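Local coordinates for tryptophan synthase alpha-subunit (PDB 1GEQ), which catalyses the aldol cleavage of indoleglycerol phosphate to indole and glyceraldehyde 3-phosphate in the last step of tryptophan biosynthesis, at residues G133-F138 / M155-V160; T144-L149 / A186-R191; T178-L183 / V207-E212. One frame throughout, in Å; residues are numbered along the deposited sequence.

Contact 1: residues G133-F138 / M155-V160; sequences GIKTVF and MTTGFV
Thr136 and Thr157 hold these two segments together at the start of neighbouring strands in a parallel beta-alpha-beta unit of the TIM barrel. The backbone N of Thr136 donates to the hydroxyl of Thr157, with N to OG1 2.9 Å and a nearly straight 166° at the hydrogen. In return the backbone N of Thr157 donates to Thr136 OG1 at 3.0 Å. Each threonine hydroxyl thus accepts from the other residue's backbone N-H. Both hydroxyls lie between their own backbone N and carbonyl carbon (chi1 57° and 60°), which brings each oxygen to the partner's N-H. Thr136 OG1 also donates to Met155 O at 3.0 Å, in the carbonyl plane and on a lone pair. Gly158 N donates to Thr136 O at 2.8 Å.

Apolar groups pack on both sides of this hydrogen-bonded set. Val137 lays CG1 over one face of the Phe159 ring, a CH-pi contact 4.0 Å from the centroid. The Phe159 side chain also comes near Glu36, a proton acceptor of the active site, and Phe2 meets its ring edge-to-face. Phe138 has Met155 CE over one face, while Met155 SD stands oblique to the ring in a Met-aromatic contact. Thr156 OG1 reaches the edge of the same ring, but its hydrogen bond goes to Ile152 O.

Further out, Val137 pairs with Ile112 of strand 111-114 by backbone hydrogen bonding. A Schellman motif at Gly133 ends the preceding helix and leads into strand 135-140. Beside this entry a water donates to Ile134 O at 2.7 Å and lies 2.8 Å from Thr157 OG1.

Contact 2: residues T144-L149 / A186-R191; sequences TPDERL and AKRICR
This is a helix-to-helix contact on the outer layer of the TIM barrel, made of one salt bridge beside a small apolar patch. It joins the first turn of helix 146-155 to the last turns of helix 177-189. Asp146 and Arg188 form the bridge, with OD2 to NH2 at 2.7 Å and 165° at the hydrogen. The oxygen lies in the guanidinium plane, at its edge. The same bond reaches Asp146 OD2 from above the carboxylate, 72° out of its plane. The two flat groups are turned steeply against each other, and one nitrogen makes the bond. Arg188 starts with CG trans to its backbone N and then bends at chi3 (86°), which turns the guanidinium back toward the aspartate. One face of that guanidinium lies near CG1 of the adjacent Ile189.

Ile189 packs against the ion pair. Ile189 CD1 meets Asp146 CB at 3.6 Å, crossing the aspartate side chain at about a right angle. Ile189 CD1 also lies 4.2 Å from Leu149 CB. Leu149 then extends the apolar patch with CD1 4.2 Å from Ala186 CA. The charged pair is on the more exposed side, and Leu149 and Ala186 are buried.

Asp146 OD1 has a second, long and weak ion pair with Arg185. Pro145 takes the N-cap position of helix 146-155. Further along that helix, Lys150 also touches Ile189, and Asp153 OD1 accepts from the backbone N of Arg191. Helix 146-155 leads into strand 159-163, and helix 177-189 follows that strand, which makes the two helices sequential neighbours in the barrel's outer ring.

Contact 3: residues T178-L183 / V207-E212; sequences TAYDLL and VSLLKE
Two helices of the outer layer of the TIM barrel meet here, helix 177-189 and helix 203-211. They flank strand 194-197, which the chain passes through between them. Their short segments run in nearly the same direction, 30° apart, with axes 11.4 Å apart at closest approach. Side chains bridge this gap.

Tyr180 reaches across to the other helix. Its ring extends from helix 177-189, and Tyr180 OH lies 2.5 Å from Ser208 OG. This is a short hydrogen bond in which either hydroxyl could be the donor. Ser208 OG lies at the edge of the tyrosine ring, near its plane. The serine hydroxyl is trans to its own backbone N (chi1 170°), which carries it across to the phenol.

The ring also touches carbon atoms. Tyr180 CE2 lies 3.9 Å from Leu209 CD2 and 4.0 Å from Glu212 CG. Both partners approach obliquely, and the glutamate carboxylate stands perpendicular to the ring plane. Glu212 thus meets the tyrosine through its aliphatic part.

Leu183 lies one turn after Tyr180 and closes the inner side. Its CD2 is 3.8 Å from Glu212 CB and 4.2 Å from Leu209 CD2. Leu183 and Leu209 both also touch Val196, so the two helices share a residue of strand 194-197 beneath them. Leu183 reaches Leu162 of strand 159-163 as well. Glu212 is the first residue past the end of its helix.

The chemistry changes with depth. Leucines pack against the sheet, while the side-chain bond between helices joins two hydroxyls, probably both neutral. The direction of that bond is open, and whichever hydroxyl donates keeps its own lone pairs, so it could still accept from another group.

Contact 1 is the deep one: it joins two barrel strands near their starts and is mostly buried. Contacts 2 and 3 are partly buried and lie in the outer helical layer. Both use helix 177-189, contact 2 near its end and contact 3 earlier along it. They touch through Leu149 and Leu182, and through Lys187 and Glu212. Contact 1 meets contact 2 where Val160 packs on Cys190, but stays about 7 Å from contact 3 at nearest atoms. Backbone and threonine hydrogen bonds dominate contact 1. Contact 2 relies on an ion pair over apolar carbons, and contact 3 on a neutral hydroxyl pair beside leucines.

Contact 1: residues G133-F138 / M155-V160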
ATOM      1  N   GLY A 133      18.638  -3.608  -1.952  1.00 38.48           N
ATOM      2  CA  GLY A 133      18.314  -2.206  -2.141  1.00 35.70           C
ATOM      3  C   GLY A 133      16.831  -1.887  -2.126  1.00 35.36           C
ATOM      4  O   GLY A 133      16.391  -0.951  -2.784  1.00 35.07           O
ATOM      5  N   ILE A 134      16.055  -2.667  -1.378  1.00 33.67           N
ATOM      6  CA  ILE A 134      14.619  -2.437  -1.284  1.00 31.12           C
ATOM      7  C   ILE A 134      14.254  -1.949   0.111  1.00 26.72           C
ATOM      8  O   ILE A 134      14.688  -2.520   1.108  1.00 28.77           O
ATOM      9  CB  ILE A 134      13.821  -3.728  -1.593  1.00 33.51           C
ATOM     10  CG1 ILE A 134      13.946  -4.063  -3.082  1.00 36.03           C
ATOM     11  CG2 ILE A 134      12.343  -3.543  -1.216  1.00 31.90           C
ATOM     12  CD1 ILE A 134      13.291  -3.030  -3.992  1.00 37.98           C
ATOM     13  N   LYS A 135      13.465  -0.883   0.176  1.00 25.22           N
ATOM     14  CA  LYS A 135      13.046  -0.329   1.457  1.00 24.75           C
ATOM     15  C   LYS A 135      11.912  -1.152   2.064  1.00 26.33           C
ATOM     16  O   LYS A 135      11.040  -1.664   1.352  1.00 24.65           O
ATOM     17  CB  LYS A 135      12.611   1.128   1.288  1.00 26.44           C
ATOM     18  CG  LYS A 135      13.784   2.104   1.170  1.00 29.68           C
ATOM     19  CD  LYS A 135      13.307   3.534   0.940  1.00 33.58           C
ATOM     20  CE  LYS A 135      14.481   4.513   0.936  1.00 35.66           C
ATOM     21  NZ  LYS A 135      14.028   5.907   0.657  1.00 40.18           N
ATOM     22  N   THR A 136      11.925  -1.275   3.386  1.00 24.29           N
ATOM     23  CA  THR A 136      10.912  -2.062   4.067  1.00 23.83           C
ATOM     24  C   THR A 136       9.777  -1.236   4.648  1.00 22.26           C
ATOM     25  O   THR A 136       9.986  -0.141   5.171  1.00 19.98           O
ATOM     26  CB  THR A 136      11.529  -2.886   5.219  1.00 23.55           C
ATOM     27  OG1 THR A 136      12.186  -2.000   6.132  1.00 26.14           O
ATOM     28  CG2 THR A 136      12.537  -3.905   4.679  1.00 25.77           C
ATOM     29  N   VAL A 137       8.571  -1.778   4.534  1.00 19.67           N
ATOM     30  CA  VAL A 137       7.378  -1.152   5.083  1.00 19.37           C
ATOM     31  C   VAL A 137       6.742  -2.231   5.957  1.00 21.42           C
ATOM     32  O   VAL A 137       6.536  -3.357   5.505  1.00 21.46           O
ATOM     33  CB  VAL A 137       6.378  -0.758   3.978  1.00 19.02           C
ATOM     34  CG1 VAL A 137       5.126  -0.131   4.595  1.00 18.53           C
ATOM     35  CG2 VAL A 137       7.024   0.196   3.017  1.00 22.01           C
ATOM     36  N   PHE A 138       6.463  -1.898   7.215  1.00 21.18           N
ATOM     37  CA  PHE A 138       5.830  -2.836   8.133  1.00 20.44           C
ATOM     38  C   PHE A 138       4.526  -2.239   8.624  1.00 19.86           C
ATOM     39  O   PHE A 138       4.398  -1.023   8.748  1.00 18.94           O
ATOM     40  CB  PHE A 138       6.727  -3.137   9.331  1.00 23.19           C
ATOM     41  CG  PHE A 138       7.906  -3.989   8.995  1.00 25.15           C
ATOM     42  CD1 PHE A 138       9.143  -3.413   8.731  1.00 24.56           C
ATOM     43  CD2 PHE A 138       7.779  -5.375   8.930  1.00 28.05           C
ATOM     44  CE1 PHE A 138      10.242  -4.203   8.409  1.00 27.19           C
ATOM     45  CE2 PHE A 138       8.880  -6.181   8.607  1.00 29.31           C
ATOM     46  CZ  PHE A 138      10.114  -5.589   8.346  1.00 28.71           C
ATOM     47  N   MET A 155      13.195  -1.604  12.446  1.00 25.84           N
ATOM     48  CA  MET A 155      13.467  -2.442  11.282  1.00 28.93           C
ATOM     49  C   MET A 155      12.981  -1.779   9.995  1.00 26.13           C
ATOM     50  O   MET A 155      13.303  -2.229   8.899  1.00 28.40           O
ATOM     51  CB  MET A 155      12.771  -3.800  11.417  1.00 31.23           C
ATOM     52  CG  MET A 155      13.182  -4.619  12.618  1.00 37.85           C
ATOM     53  SD  MET A 155      12.457  -6.262  12.510  1.00 44.10           S
ATOM     54  CE  MET A 155      10.700  -5.884  12.663  1.00 44.31           C
ATOM     55  N   THR A 156      12.203  -0.713  10.133  1.00 22.83           N
ATOM     56  CA  THR A 156      11.648  -0.030   8.969  1.00 21.96           C
ATOM     57  C   THR A 156      12.580   0.973   8.296  1.00 22.70           C
ATOM     58  O   THR A 156      13.136   1.848   8.955  1.00 19.29           O
ATOM     59  CB  THR A 156      10.353   0.715   9.351  1.00 22.20           C
ATOM     60  OG1 THR A 156       9.375  -0.230   9.812  1.00 21.34           O
ATOM     61  CG2 THR A 156       9.824   1.492   8.152  1.00 21.23           C
ATOM     62  N   THR A 157      12.726   0.851   6.976  1.00 21.10           N
ATOM     63  CA  THR A 157      13.558   1.780   6.226  1.00 20.20           C
ATOM     64  C   THR A 157      12.708   2.608   5.257  1.00 21.04           C
ATOM     65  O   THR A 157      13.184   3.600   4.700  1.00 20.95           O
ATOM     66  CB  THR A 157      14.703   1.051   5.442  1.00 22.95           C
ATOM     67  OG1 THR A 157      14.149   0.109   4.517  1.00 21.83           O
ATOM     68  CG2 THR A 157      15.635   0.308   6.415  1.00 23.53           C
ATOM     69  N   GLY A 158      11.447   2.207   5.064  1.00 20.00           N
ATOM     70  CA  GLY A 158      10.555   2.937   4.171  1.00 20.81           C
ATOM     71  C   GLY A 158       9.628   3.849   4.963  1.00 20.50           C
ATOM     72  O   GLY A 158       9.823   5.066   4.994  1.00 18.18           O
ATOM     73  N   PHE A 159       8.595   3.262   5.565  1.00 18.36           N
ATOM     74  CA  PHE A 159       7.665   3.990   6.430  1.00 17.41           C
ATOM     75  C   PHE A 159       6.831   2.967   7.186  1.00 16.65           C
ATOM     76  O   PHE A 159       6.789   1.798   6.813  1.00 15.77           O
ATOM     77  CB  PHE A 159       6.772   4.974   5.643  1.00 18.72           C
ATOM     78  CG  PHE A 159       5.857   4.324   4.637  1.00 20.39           C
ATOM     79  CD1 PHE A 159       4.572   3.932   5.002  1.00 20.17           C
ATOM     80  CD2 PHE A 159       6.268   4.135   3.316  1.00 20.62           C
ATOM     81  CE1 PHE A 159       3.705   3.359   4.079  1.00 22.38           C
ATOM     82  CE2 PHE A 159       5.402   3.554   2.373  1.00 23.98           C
ATOM     83  CZ  PHE A 159       4.115   3.166   2.760  1.00 22.25           C
ATOM     84  N   VAL A 160       6.208   3.399   8.273  1.00 17.39           N
ATOM     85  CA  VAL A 160       5.376   2.520   9.071  1.00 16.49           C
ATOM     86  C   VAL A 160       3.937   2.690   8.604  1.00 17.91           C
ATOM     87  O   VAL A 160       3.430   3.809   8.516  1.00 18.06           O
ATOM     88  CB  VAL A 160       5.485   2.869  10.572  1.00 16.19           C
ATOM     89  CG1 VAL A 160       4.511   2.028  11.374  1.00 15.76           C
ATOM     90  CG2 VAL A 160       6.922   2.624  11.048  1.00 19.16           C
TER
HETATM   91  O   HOH W   1      15.913  -1.786   3.415  1.00 27.57           O

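Contact 2: residues T144-L149 / A186-R191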
ATOM      1  N   THR A 144      -1.404  -3.408  18.457  1.00 21.77           N
ATOM      2  CA  THR A 144       0.053  -3.429  18.510  1.00 20.12           C
ATOM      3  C   THR A 144       0.479  -2.588  19.720  1.00 21.35           C
ATOM      4  O   THR A 144       0.131  -1.422  19.808  1.00 22.20           O
ATOM      5  CB  THR A 144       0.670  -2.799  17.239  1.00 21.40           C
ATOM      6  OG1 THR A 144       0.266  -3.547  16.082  1.00 21.28           O
ATOM      7  CG2 THR A 144       2.196  -2.776  17.347  1.00 19.14           C
ATOM      8  N   PRO A 145       1.220  -3.177  20.679  1.00 21.79           N
ATOM      9  CA  PRO A 145       1.668  -2.430  21.863  1.00 22.68           C
ATOM     10  C   PRO A 145       2.835  -1.484  21.551  1.00 22.53           C
ATOM     11  O   PRO A 145       3.543  -1.665  20.570  1.00 21.41           O
ATOM     12  CB  PRO A 145       2.080  -3.538  22.830  1.00 24.34           C
ATOM     13  CG  PRO A 145       2.622  -4.597  21.890  1.00 25.08           C
ATOM     14  CD  PRO A 145       1.576  -4.602  20.785  1.00 22.05           C
ATOM     15  N   ASP A 146       3.038  -0.485  22.406  1.00 25.28           N
ATOM     16  CA  ASP A 146       4.119   0.480  22.214  1.00 26.48           C
ATOM     17  C   ASP A 146       5.470  -0.188  22.002  1.00 27.37           C
ATOM     18  O   ASP A 146       6.238   0.206  21.117  1.00 25.55           O
ATOM     19  CB  ASP A 146       4.233   1.412  23.423  1.00 27.02           C
ATOM     20  CG  ASP A 146       3.091   2.397  23.511  1.00 30.33           C
ATOM     21  OD1 ASP A 146       2.355   2.552  22.518  1.00 32.25           O
ATOM     22  OD2 ASP A 146       2.941   3.024  24.576  1.00 34.41           O
ATOM     23  N   GLU A 147       5.771  -1.190  22.822  1.00 26.20           N
ATOM     24  CA  GLU A 147       7.045  -1.881  22.718  1.00 27.51           C
ATOM     25  C   GLU A 147       7.257  -2.479  21.338  1.00 26.04           C
ATOM     26  O   GLU A 147       8.363  -2.421  20.802  1.00 27.18           O
ATOM     27  CB  GLU A 147       7.155  -2.979  23.776  1.00 33.52           C
ATOM     28  CG  GLU A 147       6.682  -2.551  25.159  1.00 41.34           C
ATOM     29  CD  GLU A 147       5.171  -2.529  25.254  1.00 45.29           C
ATOM     30  OE1 GLU A 147       4.563  -3.612  25.140  1.00 51.30           O
ATOM     31  OE2 GLU A 147       4.589  -1.437  25.429  1.00 47.53           O
ATOM     32  N   ARG A 148       6.208  -3.061  20.763  1.00 23.35           N
ATOM     33  CA  ARG A 148       6.331  -3.652  19.439  1.00 24.59           C
ATOM     34  C   ARG A 148       6.432  -2.572  18.354  1.00 21.14           C
ATOM     35  O   ARG A 148       7.093  -2.770  17.345  1.00 22.57           O
ATOM     36  CB  ARG A 148       5.149  -4.576  19.141  1.00 28.75           C
ATOM     37  CG  ARG A 148       5.474  -5.653  18.108  1.00 35.80           C
ATOM     38  CD  ARG A 148       4.231  -6.400  17.616  1.00 41.38           C
ATOM     39  NE  ARG A 148       3.381  -6.913  18.691  1.00 46.39           N
ATOM     40  CZ  ARG A 148       3.727  -7.865  19.554  1.00 49.40           C
ATOM     41  NH1 ARG A 148       4.928  -8.427  19.493  1.00 51.86           N
ATOM     42  NH2 ARG A 148       2.862  -8.262  20.479  1.00 50.20           N
ATOM     43  N   LEU A 149       5.758  -1.442  18.553  1.00 21.61           N
ATOM     44  CA  LEU A 149       5.838  -0.348  17.585  1.00 22.92           C
ATOM     45  C   LEU A 149       7.293   0.115  17.462  1.00 21.65           C
ATOM     46  O   LEU A 149       7.759   0.452  16.374  1.00 19.31           O
ATOM     47  CB  LEU A 149       4.963   0.834  18.025  1.00 20.44           C
ATOM     48  CG  LEU A 149       3.539   0.883  17.455  1.00 26.17           C
ATOM     49  CD1 LEU A 149       2.760   2.008  18.120  1.00 28.65           C
ATOM     50  CD2 LEU A 149       3.590   1.088  15.944  1.00 24.62           C
ATOM     51  N   ALA A 186       1.807   6.092  17.758  1.00 18.13           N
ATOM     52  CA  ALA A 186       2.858   5.947  16.761  1.00 18.92           C
ATOM     53  C   ALA A 186       3.724   7.206  16.603  1.00 16.60           C
ATOM     54  O   ALA A 186       4.942   7.111  16.536  1.00 19.98           O
ATOM     55  CB  ALA A 186       2.250   5.558  15.420  1.00 17.54           C
ATOM     56  N   LYS A 187       3.091   8.374  16.549  1.00 19.22           N
ATOM     57  CA  LYS A 187       3.824   9.630  16.382  1.00 21.02           C
ATOM     58  C   LYS A 187       4.723   9.906  17.586  1.00 22.56           C
ATOM     59  O   LYS A 187       5.693  10.647  17.482  1.00 24.45           O
ATOM     60  CB  LYS A 187       2.859  10.806  16.174  1.00 21.29           C
ATOM     61  CG  LYS A 187       2.008  10.723  14.898  1.00 21.06           C
ATOM     62  CD  LYS A 187       2.839  10.313  13.670  1.00 22.29           C
ATOM     63  CE  LYS A 187       4.106  11.152  13.520  1.00 24.29           C
ATOM     64  NZ  LYS A 187       3.910  12.471  12.878  1.00 23.17           N
ATOM     65  N   ARG A 188       4.413   9.278  18.712  1.00 23.27           N
ATOM     66  CA  ARG A 188       5.190   9.455  19.930  1.00 26.42           C
ATOM     67  C   ARG A 188       6.410   8.542  19.954  1.00 24.80           C
ATOM     68  O   ARG A 188       7.382   8.794  20.661  1.00 25.27           O
ATOM     69  CB  ARG A 188       4.314   9.135  21.141  1.00 32.29           C
ATOM     70  CG  ARG A 188       4.908   9.542  22.467  1.00 40.79           C
ATOM     71  CD  ARG A 188       4.095   8.971  23.617  1.00 45.37           C
ATOM     72  NE  ARG A 188       4.525   7.622  23.962  1.00 49.56           N
ATOM     73  CZ  ARG A 188       3.743   6.549  23.945  1.00 50.21           C
ATOM     74  NH1 ARG A 188       2.469   6.655  23.595  1.00 51.17           N
ATOM     75  NH2 ARG A 188       4.235   5.366  24.293  1.00 51.78           N
ATOM     76  N   ILE A 189       6.351   7.486  19.158  1.00 23.19           N
ATOM     77  CA  ILE A 189       7.416   6.498  19.128  1.00 22.91           C
ATOM     78  C   ILE A 189       8.276   6.427  17.879  1.00 21.71           C
ATOM     79  O   ILE A 189       9.496   6.319  17.975  1.00 21.08           O
ATOM     80  CB  ILE A 189       6.823   5.087  19.359  1.00 25.41           C
ATOM     81  CG1 ILE A 189       6.161   5.029  20.734  1.00 25.69           C
ATOM     82  CG2 ILE A 189       7.909   4.011  19.230  1.00 24.76           C
ATOM     83  CD1 ILE A 189       5.403   3.735  20.995  1.00 26.13           C
ATOM     84  N   CYS A 190       7.638   6.470  16.713  1.00 18.12           N
ATOM     85  CA  CYS A 190       8.355   6.320  15.459  1.00 16.77           C
ATOM     86  C   CYS A 190       9.205   7.477  14.960  1.00 17.04           C
ATOM     87  O   CYS A 190       8.788   8.625  14.996  1.00 16.44           O
ATOM     88  CB  CYS A 190       7.373   5.955  14.351  1.00 19.73           C
ATOM     89  SG  CYS A 190       6.359   4.532  14.759  1.00 16.67           S
ATOM     90  N   ARG A 191      10.398   7.127  14.477  1.00 16.14           N
ATOM     91  CA  ARG A 191      11.305   8.103  13.893  1.00 20.64           C
ATOM     92  C   ARG A 191      10.967   8.113  12.394  1.00 19.93           C
ATOM     93  O   ARG A 191      11.116   9.131  11.719  1.00 19.37           O
ATOM     94  CB  ARG A 191      12.764   7.687  14.146  1.00 22.41           C
ATOM     95  CG  ARG A 191      13.151   7.773  15.629  1.00 27.41           C
ATOM     96  CD  ARG A 191      14.601   7.396  15.901  1.00 34.08           C
ATOM     97  NE  ARG A 191      15.047   7.910  17.199  1.00 44.31           N
ATOM     98  CZ  ARG A 191      14.905   7.281  18.365  1.00 49.98           C
ATOM     99  NH1 ARG A 191      14.323   6.090  18.417  1.00 54.73           N
ATOM    100  NH2 ARG A 191      15.329   7.857  19.483  1.00 51.18           N
TER

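Contact 3: residues T178-L183 / V207-E212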
ATOM      1  N   THR A 178     -10.075   4.066  18.199  1.00 29.95           N
ATOM      2  CA  THR A 178      -8.952   3.165  18.387  1.00 29.92           C
ATOM      3  C   THR A 178      -7.884   3.390  17.313  1.00 25.88           C
ATOM      4  O   THR A 178      -6.701   3.159  17.548  1.00 22.64           O
ATOM      5  CB  THR A 178      -9.417   1.691  18.387  1.00 31.71           C
ATOM      6  OG1 THR A 178      -8.374   0.871  18.919  1.00 38.60           O
ATOM      7  CG2 THR A 178      -9.755   1.223  16.984  1.00 30.71           C
ATOM      8  N   ALA A 179      -8.314   3.854  16.142  1.00 24.22           N
ATOM      9  CA  ALA A 179      -7.402   4.138  15.039  1.00 22.36           C
ATOM     10  C   ALA A 179      -6.653   5.442  15.337  1.00 23.14           C
ATOM     11  O   ALA A 179      -5.460   5.557  15.065  1.00 21.16           O
ATOM     12  CB  ALA A 179      -8.188   4.268  13.744  1.00 23.26           C
ATOM     13  N   TYR A 180      -7.361   6.429  15.881  1.00 21.40           N
ATOM     14  CA  TYR A 180      -6.724   7.688  16.233  1.00 21.12           C
ATOM     15  C   TYR A 180      -5.721   7.441  17.354  1.00 21.97           C
ATOM     16  O   TYR A 180      -4.660   8.068  17.396  1.00 19.50           O
ATOM     17  CB  TYR A 180      -7.767   8.707  16.700  1.00 21.94           C
ATOM     18  CG  TYR A 180      -8.474   9.429  15.577  1.00 23.82           C
ATOM     19  CD1 TYR A 180      -9.801   9.140  15.257  1.00 24.87           C
ATOM     20  CD2 TYR A 180      -7.822  10.409  14.846  1.00 25.11           C
ATOM     21  CE1 TYR A 180     -10.455   9.809  14.233  1.00 25.45           C
ATOM     22  CE2 TYR A 180      -8.470  11.088  13.811  1.00 29.40           C
ATOM     23  CZ  TYR A 180      -9.788  10.786  13.517  1.00 29.26           C
ATOM     24  OH  TYR A 180     -10.438  11.466  12.512  1.00 30.11           O
ATOM     25  N   ASP A 181      -6.065   6.530  18.263  1.00 20.14           N
ATOM     26  CA  ASP A 181      -5.182   6.213  19.377  1.00 22.75           C
ATOM     27  C   ASP A 181      -3.888   5.606  18.858  1.00 20.10           C
ATOM     28  O   ASP A 181      -2.796   5.928  19.342  1.00 20.97           O
ATOM     29  CB  ASP A 181      -5.848   5.226  20.345  1.00 27.10           C
ATOM     30  CG  ASP A 181      -4.917   4.789  21.468  1.00 35.83           C
ATOM     31  OD1 ASP A 181      -4.344   3.679  21.390  1.00 37.65           O
ATOM     32  OD2 ASP A 181      -4.740   5.571  22.427  1.00 39.90           O
ATOM     33  N   LEU A 182      -4.014   4.727  17.873  1.00 16.79           N
ATOM     34  CA  LEU A 182      -2.853   4.066  17.288  1.00 18.26           C
ATOM     35  C   LEU A 182      -1.933   5.129  16.658  1.00 18.65           C
ATOM     36  O   LEU A 182      -0.718   5.063  16.785  1.00 17.46           O
ATOM     37  CB  LEU A 182      -3.305   3.086  16.207  1.00 19.51           C
ATOM     38  CG  LEU A 182      -2.377   1.938  15.775  1.00 24.16           C
ATOM     39  CD1 LEU A 182      -2.639   1.608  14.310  1.00 18.77           C
ATOM     40  CD2 LEU A 182      -0.944   2.288  15.980  1.00 26.93           C
ATOM     41  N   LEU A 183      -2.532   6.089  15.962  1.00 18.11           N
ATOM     42  CA  LEU A 183      -1.765   7.157  15.318  1.00 18.55           C
ATOM     43  C   LEU A 183      -1.045   8.021  16.360  1.00 19.10           C
ATOM     44  O   LEU A 183       0.137   8.320  16.220  1.00 19.80           O
ATOM     45  CB  LEU A 183      -2.698   8.032  14.470  1.00 15.97           C
ATOM     46  CG  LEU A 183      -2.091   9.301  13.840  1.00 15.53           C
ATOM     47  CD1 LEU A 183      -0.874   8.947  12.981  1.00 17.35           C
ATOM     48  CD2 LEU A 183      -3.167   9.977  13.020  1.00 16.50           C
ATOM     49  N   VAL A 207      -8.366  15.612   6.249  1.00 22.17           N
ATOM     50  CA  VAL A 207      -8.018  16.792   7.036  1.00 24.32           C
ATOM     51  C   VAL A 207      -7.725  16.423   8.492  1.00 25.89           C
ATOM     52  O   VAL A 207      -6.717  16.842   9.065  1.00 24.50           O
ATOM     53  CB  VAL A 207      -9.157  17.839   6.992  1.00 26.80           C
ATOM     54  CG1 VAL A 207      -8.820  19.025   7.883  1.00 28.44           C
ATOM     55  CG2 VAL A 207      -9.380  18.295   5.552  1.00 27.73           C
ATOM     56  N   SER A 208      -8.614  15.638   9.087  1.00 24.33           N
ATOM     57  CA  SER A 208      -8.455  15.205  10.470  1.00 24.35           C
ATOM     58  C   SER A 208      -7.181  14.389  10.698  1.00 23.56           C
ATOM     59  O   SER A 208      -6.432  14.642  11.648  1.00 22.60           O
ATOM     60  CB  SER A 208      -9.662  14.370  10.894  1.00 25.44           C
ATOM     61  OG  SER A 208      -9.424  13.763  12.150  1.00 29.92           O
ATOM     62  N   LEU A 209      -6.935  13.412   9.829  1.00 19.67           N
ATOM     63  CA  LEU A 209      -5.760  12.564   9.976  1.00 21.73           C
ATOM     64  C   LEU A 209      -4.447  13.330   9.818  1.00 21.98           C
ATOM     65  O   LEU A 209      -3.501  13.101  10.563  1.00 20.93           O
ATOM     66  CB  LEU A 209      -5.838  11.393   8.996  1.00 20.00           C
ATOM     67  CG  LEU A 209      -6.996  10.436   9.348  1.00 21.53           C
ATOM     68  CD1 LEU A 209      -7.206   9.428   8.227  1.00 20.37           C
ATOM     69  CD2 LEU A 209      -6.693   9.736  10.660  1.00 17.91           C
ATOM     70  N   LEU A 210      -4.383  14.247   8.860  1.00 22.94           N
ATOM     71  CA  LEU A 210      -3.165  15.025   8.686  1.00 23.88           C
ATOM     72  C   LEU A 210      -2.980  15.925   9.905  1.00 25.22           C
ATOM     73  O   LEU A 210      -1.876  16.069  10.413  1.00 22.67           O
ATOM     74  CB  LEU A 210      -3.248  15.862   7.399  1.00 25.11           C
ATOM     75  CG  LEU A 210      -3.134  15.043   6.103  1.00 23.13           C
ATOM     76  CD1 LEU A 210      -3.233  15.962   4.891  1.00 23.64           C
ATOM     77  CD2 LEU A 210      -1.807  14.292   6.096  1.00 25.23           C
ATOM     78  N   LYS A 211      -4.075  16.507  10.388  1.00 28.10           N
ATOM     79  CA  LYS A 211      -4.007  17.388  11.546  1.00 30.75           C
ATOM     80  C   LYS A 211      -3.491  16.641  12.779  1.00 31.27           C
ATOM     81  O   LYS A 211      -2.829  17.226  13.641  1.00 28.87           O
ATOM     82  CB  LYS A 211      -5.390  17.990  11.822  1.00 37.17           C
ATOM     83  CG  LYS A 211      -5.396  19.096  12.866  1.00 45.18           C
ATOM     84  CD  LYS A 211      -6.718  19.872  12.863  1.00 52.58           C
ATOM     85  CE  LYS A 211      -7.916  18.977  13.164  1.00 55.61           C
ATOM     86  NZ  LYS A 211      -9.183  19.764  13.281  1.00 60.83           N
ATOM     87  N   GLU A 212      -3.782  15.344  12.855  1.00 29.22           N
ATOM     88  CA  GLU A 212      -3.347  14.522  13.978  1.00 29.60           C
ATOM     89  C   GLU A 212      -1.934  13.963  13.827  1.00 28.41           C
ATOM     90  O   GLU A 212      -1.502  13.148  14.635  1.00 29.24           O
ATOM     91  CB  GLU A 212      -4.326  13.369  14.210  1.00 32.76           C
ATOM     92  CG  GLU A 212      -5.667  13.827  14.734  1.00 41.04           C
ATOM     93  CD  GLU A 212      -5.565  14.409  16.130  1.00 44.61           C
ATOM     94  OE1 GLU A 212      -6.265  15.403  16.410  1.00 47.21           O
ATOM     95  OE2 GLU A 212      -4.788  13.866  16.944  1.00 46.78           O
TER